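Local atomic coordinates of N-acetylglucosaminidase (Paenibacillus barengoltzii, PDB entry 6INX), a protein that probably hydrolyses glycosidic bonds of N-acetylglucosamine-containing glycans, as a family 18 glycoside hydrolase with an N-acetylglucosaminidase activity. Residues G76-A80 / A121-D126; L182-M187 / I211-V217. One frame throughout, in Å; residues are numbered along the deposited sequence.

Interaction 1: G76-A80 / A121-D126; sequences GFSEA and AASPDD
S78 and D126 supply the direct polar link between the short helix that begins at F77 and the loop leading into helix 126-148. S78 turns its OG away from its own backbone N (chi1 178°), reaching out of the first turn of its helix, and donates to OD1 of D126 at 2.7 Å, using the syn lone pair of that oxygen. The same carboxylate also takes part in starting its own helix. S123 and D126 form a capping box: S123 N donates to D126 OD2 at 3.0 Å, tilted well out of the carboxylate plane, and D125 N donates to S123 OG. OD2 also accepts from the backbone N of C114, so D126 is gripped at both oxygens and its rotation is fixed.

Van der Waals contacts of carbon with oxygen are few. The CB of S78 lies 3.3 Å from the carbonyl A121 O, and the methyl of A121 rests against the carboxylate of E79, CB to OE2 3.4 Å.

Water does the remaining joining. One molecule accepts from the backbone N of G76 and of A121 and donates to E79 OE2; a second accepts from S78 N and donates to both E79 OE1 and A121 O, the last at 2.8 Å. A third donates to S78 O and D126 OD1, doubling the direct serine-aspartate link. W110 packs against S78 and D126 and stacks on the ring of F77.

Interaction 2: L182-M187 / I211-V217; sequences LMTYDM and ISVDASV
M187 and T184 owe their contacts with 211-217 to their torsions. The chain of M187 leaves with CG anti to the carbonyl carbon (chi1 -71°), runs extended through chi2 and bends at chi3, which carries SD and CE along the backbone of S212; CE ends 3.9 Å from V213 N, at the start of the helix. In T184, chi1 of 56° sets OG1 between the backbone N and the carbonyl carbon, where it meets CG2 of V213 at 3.5 Å, the two side chains crossing at about a right angle. That hydroxyl is hydrogen-bonded to G233 N.

Two contacts are purely apolar: CB of M187 meets CG2 of I211 at 3.7 Å, and CD1 of L182 lies 4.1 Å from V217 CG2. Two serines add to these. S216 OG, hydrogen-bonded to A160 O, sits 3.7 Å from L182 CD1. S212 caps the helix, its OG accepting from A215 N at 3.0 Å and also hydrogen-bonded to T203 OG1.

This is the strand-to-helix packing of a TIM barrel: the end of strand 179-183 and the loop after it lie against the first turns of helix 213-222, while V213 and V217 also touch I232 of the next barrel strand, 230-235.

Interactions 1 and 2 illustrate two uses of the connections that follow barrel strands. Their centres lie 24 Å apart, the nearest atoms about 11 Å, and they do not touch. Along the chain they are in series, interaction 1 closing before interaction 2 opens. Interaction 1, peripheral and partly buried, joins short helix 77-81, which follows strand 64-70, to the loop between strand 105-109 and helix 126-148, ordering connections beyond the strand ends. Interaction 2, buried nearer the chain's centre, packs the end of strand 179-183 and the loop after it on the helix that follows. TIM-barrel active sites lie at the strands' C-terminal ends, so both contacts probably help shape that side.

Interaction 1: G76-A80 / A121-D126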
loop_
_atom_site.group_PDB
_atom_site.type_symbol
_atom_site.label_atom_id
_atom_site.label_comp_id
_atom_site.label_asym_id
_atom_site.label_seq_id
_atom_site.Cartn_x
_atom_site.Cartn_y
_atom_site.Cartn_z
ATOM N N GLY A 76 -10.399 -17.690 -15.316
ATOM C CA GLY A 76 -11.681 -18.357 -15.458
ATOM C C GLY A 76 -12.678 -18.085 -14.352
ATOM O O GLY A 76 -13.853 -18.421 -14.516
ATOM N N PHE A 77 -12.251 -17.471 -13.246
ATOM C CA PHE A 77 -13.122 -17.320 -12.083
ATOM C C PHE A 77 -14.148 -16.216 -12.274
ATOM O O PHE A 77 -15.332 -16.413 -11.995
ATOM C CB PHE A 77 -12.281 -17.010 -10.848
ATOM C CG PHE A 77 -11.527 -18.181 -10.309
ATOM C CD1 PHE A 77 -12.161 -19.128 -9.525
ATOM C CD2 PHE A 77 -10.172 -18.320 -10.563
ATOM C CE1 PHE A 77 -11.449 -20.207 -9.007
ATOM C CE2 PHE A 77 -9.460 -19.394 -10.058
ATOM C CZ PHE A 77 -10.099 -20.335 -9.277
ATOM N N SER A 78 -13.713 -15.016 -12.675
ATOM C CA SER A 78 -14.677 -13.942 -12.892
ATOM C C SER A 78 -15.705 -14.351 -13.942
ATOM O O SER A 78 -16.900 -14.073 -13.801
ATOM C CB SER A 78 -13.956 -12.654 -13.303
ATOM O OG SER A 78 -14.856 -11.592 -13.565
ATOM N N GLU A 79 -15.249 -15.022 -14.997
ATOM C CA GLU A 79 -16.150 -15.515 -16.040
ATOM C C GLU A 79 -17.170 -16.500 -15.474
ATOM O O GLU A 79 -18.385 -16.353 -15.688
ATOM C CB GLU A 79 -15.317 -16.180 -17.143
ATOM C CG GLU A 79 -14.310 -15.250 -17.851
ATOM C CD GLU A 79 -12.910 -15.293 -17.251
ATOM O OE1 GLU A 79 -12.766 -15.419 -16.013
ATOM O OE2 GLU A 79 -11.936 -15.203 -18.040
ATOM N N ALA A 80 -16.696 -17.508 -14.737
ATOM C CA ALA A 80 -17.607 -18.507 -14.181
ATOM C C ALA A 80 -18.566 -17.882 -13.178
ATOM O O ALA A 80 -19.757 -18.203 -13.162
ATOM C CB ALA A 80 -16.809 -19.631 -13.525
ATOM N N ALA A 121 -9.245 -12.231 -15.973
ATOM C CA ALA A 121 -10.401 -11.354 -16.059
ATOM C C ALA A 121 -10.902 -10.953 -14.673
ATOM O O ALA A 121 -10.777 -11.704 -13.692
ATOM C CB ALA A 121 -11.524 -12.041 -16.829
ATOM N N ALA A 122 -11.488 -9.755 -14.602
ATOM C CA ALA A 122 -12.077 -9.263 -13.366
ATOM C C ALA A 122 -13.155 -8.251 -13.694
ATOM O O ALA A 122 -13.196 -7.679 -14.790
ATOM C CB ALA A 122 -11.051 -8.595 -12.437
ATOM N N SER A 123 -14.004 -7.999 -12.702
ATOM C CA SER A 123 -15.117 -7.076 -12.861
ATOM C C SER A 123 -15.523 -6.569 -11.489
ATOM O O SER A 123 -15.407 -7.304 -10.505
ATOM C CB SER A 123 -16.304 -7.796 -13.516
ATOM O OG SER A 123 -17.494 -7.025 -13.392
ATOM N N PRO A 124 -16.006 -5.326 -11.382
ATOM C CA PRO A 124 -16.611 -4.905 -10.111
ATOM C C PRO A 124 -17.730 -5.819 -9.663
ATOM O O PRO A 124 -18.003 -5.898 -8.463
ATOM C CB PRO A 124 -17.141 -3.494 -10.406
ATOM C CG PRO A 124 -16.577 -3.105 -11.712
ATOM C CD PRO A 124 -16.139 -4.313 -12.444
ATOM N N ASP A 125 -18.402 -6.498 -10.601
ATOM C CA ASP A 125 -19.454 -7.440 -10.241
ATOM C C ASP A 125 -18.927 -8.629 -9.449
ATOM O O ASP A 125 -19.726 -9.341 -8.830
ATOM C CB ASP A 125 -20.172 -7.948 -11.498
ATOM C CG ASP A 125 -20.894 -6.850 -12.251
ATOM O OD1 ASP A 125 -21.217 -5.816 -11.635
ATOM O OD2 ASP A 125 -21.140 -7.031 -13.463
ATOM N N ASP A 126 -17.605 -8.860 -9.448
ATOM C CA ASP A 126 -17.042 -10.000 -8.726
ATOM C C ASP A 126 -17.334 -9.925 -7.231
ATOM O O ASP A 126 -17.367 -10.958 -6.554
ATOM C CB ASP A 126 -15.520 -10.056 -8.893
ATOM C CG ASP A 126 -15.065 -10.328 -10.303
ATOM O OD1 ASP A 126 -15.863 -10.778 -11.164
ATOM O OD2 ASP A 126 -13.861 -10.106 -10.536
HETATM O O HOH W 1 -9.612 -15.106 -16.672
HETATM O O HOH W 2 -11.084 -14.492 -13.779
HETATM O O HOH W 3 -18.016 -12.281 -11.835
#

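Interaction 2: L182-M187 / I211-V217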
loop_
_atom_site.group_PDB
_atom_site.type_symbol
_atom_site.label_atom_id
_atom_site.label_comp_id
_atom_site.label_asym_id
_atom_site.label_seq_id
_atom_site.Cartn_x
_atom_site.Cartn_y
_atom_site.Cartn_z
ATOM N N LEU A 182 -5.821 -16.824 5.393
ATOM C CA LEU A 182 -5.264 -15.533 5.021
ATOM C C LEU A 182 -3.857 -15.747 4.491
ATOM O O LEU A 182 -2.978 -16.254 5.202
ATOM C CB LEU A 182 -5.248 -14.566 6.206
ATOM C CG LEU A 182 -6.566 -14.327 6.924
ATOM C CD1 LEU A 182 -6.355 -13.281 8.018
ATOM C CD2 LEU A 182 -7.620 -13.903 5.920
ATOM N N MET A 183 -3.636 -15.351 3.243
ATOM C CA MET A 183 -2.322 -15.509 2.627
ATOM C C MET A 183 -1.423 -14.379 3.127
ATOM O O MET A 183 -1.130 -13.408 2.422
ATOM C CB MET A 183 -2.447 -15.518 1.110
ATOM C CG MET A 183 -3.019 -16.839 0.577
ATOM S SD MET A 183 -3.085 -16.910 -1.221
ATOM C CE MET A 183 -4.345 -15.677 -1.485
ATOM N N THR A 184 -0.996 -14.519 4.388
ATOM C CA THR A 184 -0.111 -13.535 5.023
ATOM C C THR A 184 1.350 -13.793 4.630
ATOM O O THR A 184 2.247 -13.984 5.457
ATOM C CB THR A 184 -0.331 -13.468 6.534
ATOM O OG1 THR A 184 -0.150 -14.766 7.120
ATOM C CG2 THR A 184 -1.729 -12.956 6.857
ATOM N N TYR A 185 1.560 -13.794 3.317
ATOM C CA TYR A 185 2.863 -13.904 2.684
ATOM C C TYR A 185 2.748 -13.209 1.337
ATOM O O TYR A 185 1.645 -12.901 0.873
ATOM C CB TYR A 185 3.366 -15.358 2.579
ATOM C CG TYR A 185 2.377 -16.405 2.116
ATOM C CD1 TYR A 185 1.946 -16.455 0.803
ATOM C CD2 TYR A 185 1.889 -17.364 3.001
ATOM C CE1 TYR A 185 1.053 -17.430 0.376
ATOM C CE2 TYR A 185 1.002 -18.354 2.576
ATOM C CZ TYR A 185 0.585 -18.367 1.268
ATOM O OH TYR A 185 -0.296 -19.331 0.824
ATOM N N ASP A 186 3.896 -12.950 0.707
ATOM C CA ASP A 186 3.953 -12.050 -0.460
ATOM C C ASP A 186 3.287 -10.708 -0.156
ATOM O O ASP A 186 2.779 -10.039 -1.061
ATOM C CB ASP A 186 3.319 -12.645 -1.727
ATOM C CG ASP A 186 3.911 -13.967 -2.125
ATOM O OD1 ASP A 186 5.104 -14.202 -1.863
ATOM O OD2 ASP A 186 3.158 -14.777 -2.720
ATOM N N MET A 187 3.259 -10.310 1.123
ATOM C CA MET A 187 2.559 -9.077 1.481
ATOM C C MET A 187 3.298 -7.852 0.980
ATOM O O MET A 187 2.681 -6.792 0.795
ATOM C CB MET A 187 2.341 -8.986 2.993
ATOM C CG MET A 187 1.282 -9.984 3.491
ATOM S SD MET A 187 0.833 -9.830 5.227
ATOM C CE MET A 187 2.336 -10.447 6.001
ATOM N N ILE A 211 0.908 -3.357 6.266
ATOM C CA ILE A 211 0.291 -4.669 6.435
ATOM C C ILE A 211 1.216 -5.611 7.208
ATOM O O ILE A 211 2.435 -5.430 7.273
ATOM C CB ILE A 211 -0.123 -5.244 5.064
ATOM C CG1 ILE A 211 -1.138 -6.395 5.195
ATOM C CG2 ILE A 211 1.104 -5.693 4.290
ATOM C CD1 ILE A 211 -2.439 -6.036 5.905
ATOM N N SER A 212 0.604 -6.630 7.814
ATOM C CA SER A 212 1.268 -7.647 8.621
ATOM C C SER A 212 0.211 -8.709 8.900
ATOM O O SER A 212 -0.968 -8.508 8.606
ATOM C CB SER A 212 1.804 -7.066 9.939
ATOM O OG SER A 212 0.741 -6.604 10.758
ATOM N N VAL A 213 0.636 -9.840 9.480
ATOM C CA VAL A 213 -0.337 -10.833 9.944
ATOM C C VAL A 213 -1.342 -10.182 10.885
ATOM O O VAL A 213 -2.560 -10.315 10.725
ATOM C CB VAL A 213 0.362 -12.011 10.648
ATOM C CG1 VAL A 213 -0.691 -12.904 11.340
ATOM C CG2 VAL A 213 1.231 -12.812 9.697
ATOM N N ASP A 214 -0.827 -9.458 11.886
ATOM C CA ASP A 214 -1.681 -8.846 12.893
ATOM C C ASP A 214 -2.655 -7.857 12.254
ATOM O O ASP A 214 -3.856 -7.867 12.552
ATOM C CB ASP A 214 -0.770 -8.181 13.934
ATOM C CG ASP A 214 -1.523 -7.461 15.030
ATOM O OD1 ASP A 214 -2.407 -8.056 15.683
ATOM O OD2 ASP A 214 -1.176 -6.277 15.260
ATOM N N ALA A 215 -2.163 -7.000 11.354
ATOM C CA ALA A 215 -3.060 -6.038 10.719
ATOM C C ALA A 215 -4.084 -6.732 9.826
ATOM O O ALA A 215 -5.238 -6.296 9.746
ATOM C CB ALA A 215 -2.269 -5.000 9.921
ATOM N N SER A 216 -3.683 -7.819 9.164
ATOM C CA SER A 216 -4.595 -8.557 8.291
ATOM C C SER A 216 -5.701 -9.227 9.097
ATOM O O SER A 216 -6.881 -9.117 8.749
ATOM C CB SER A 216 -3.803 -9.572 7.454
ATOM O OG SER A 216 -4.666 -10.310 6.603
ATOM N N VAL A 217 -5.331 -9.927 10.174
ATOM C CA VAL A 217 -6.322 -10.537 11.057
ATOM C C VAL A 217 -7.316 -9.488 11.541
ATOM O O VAL A 217 -8.533 -9.680 11.478
ATOM C CB VAL A 217 -5.620 -11.255 12.223
ATOM C CG1 VAL A 217 -6.649 -11.714 13.260
ATOM C CG2 VAL A 217 -4.781 -12.431 11.708
#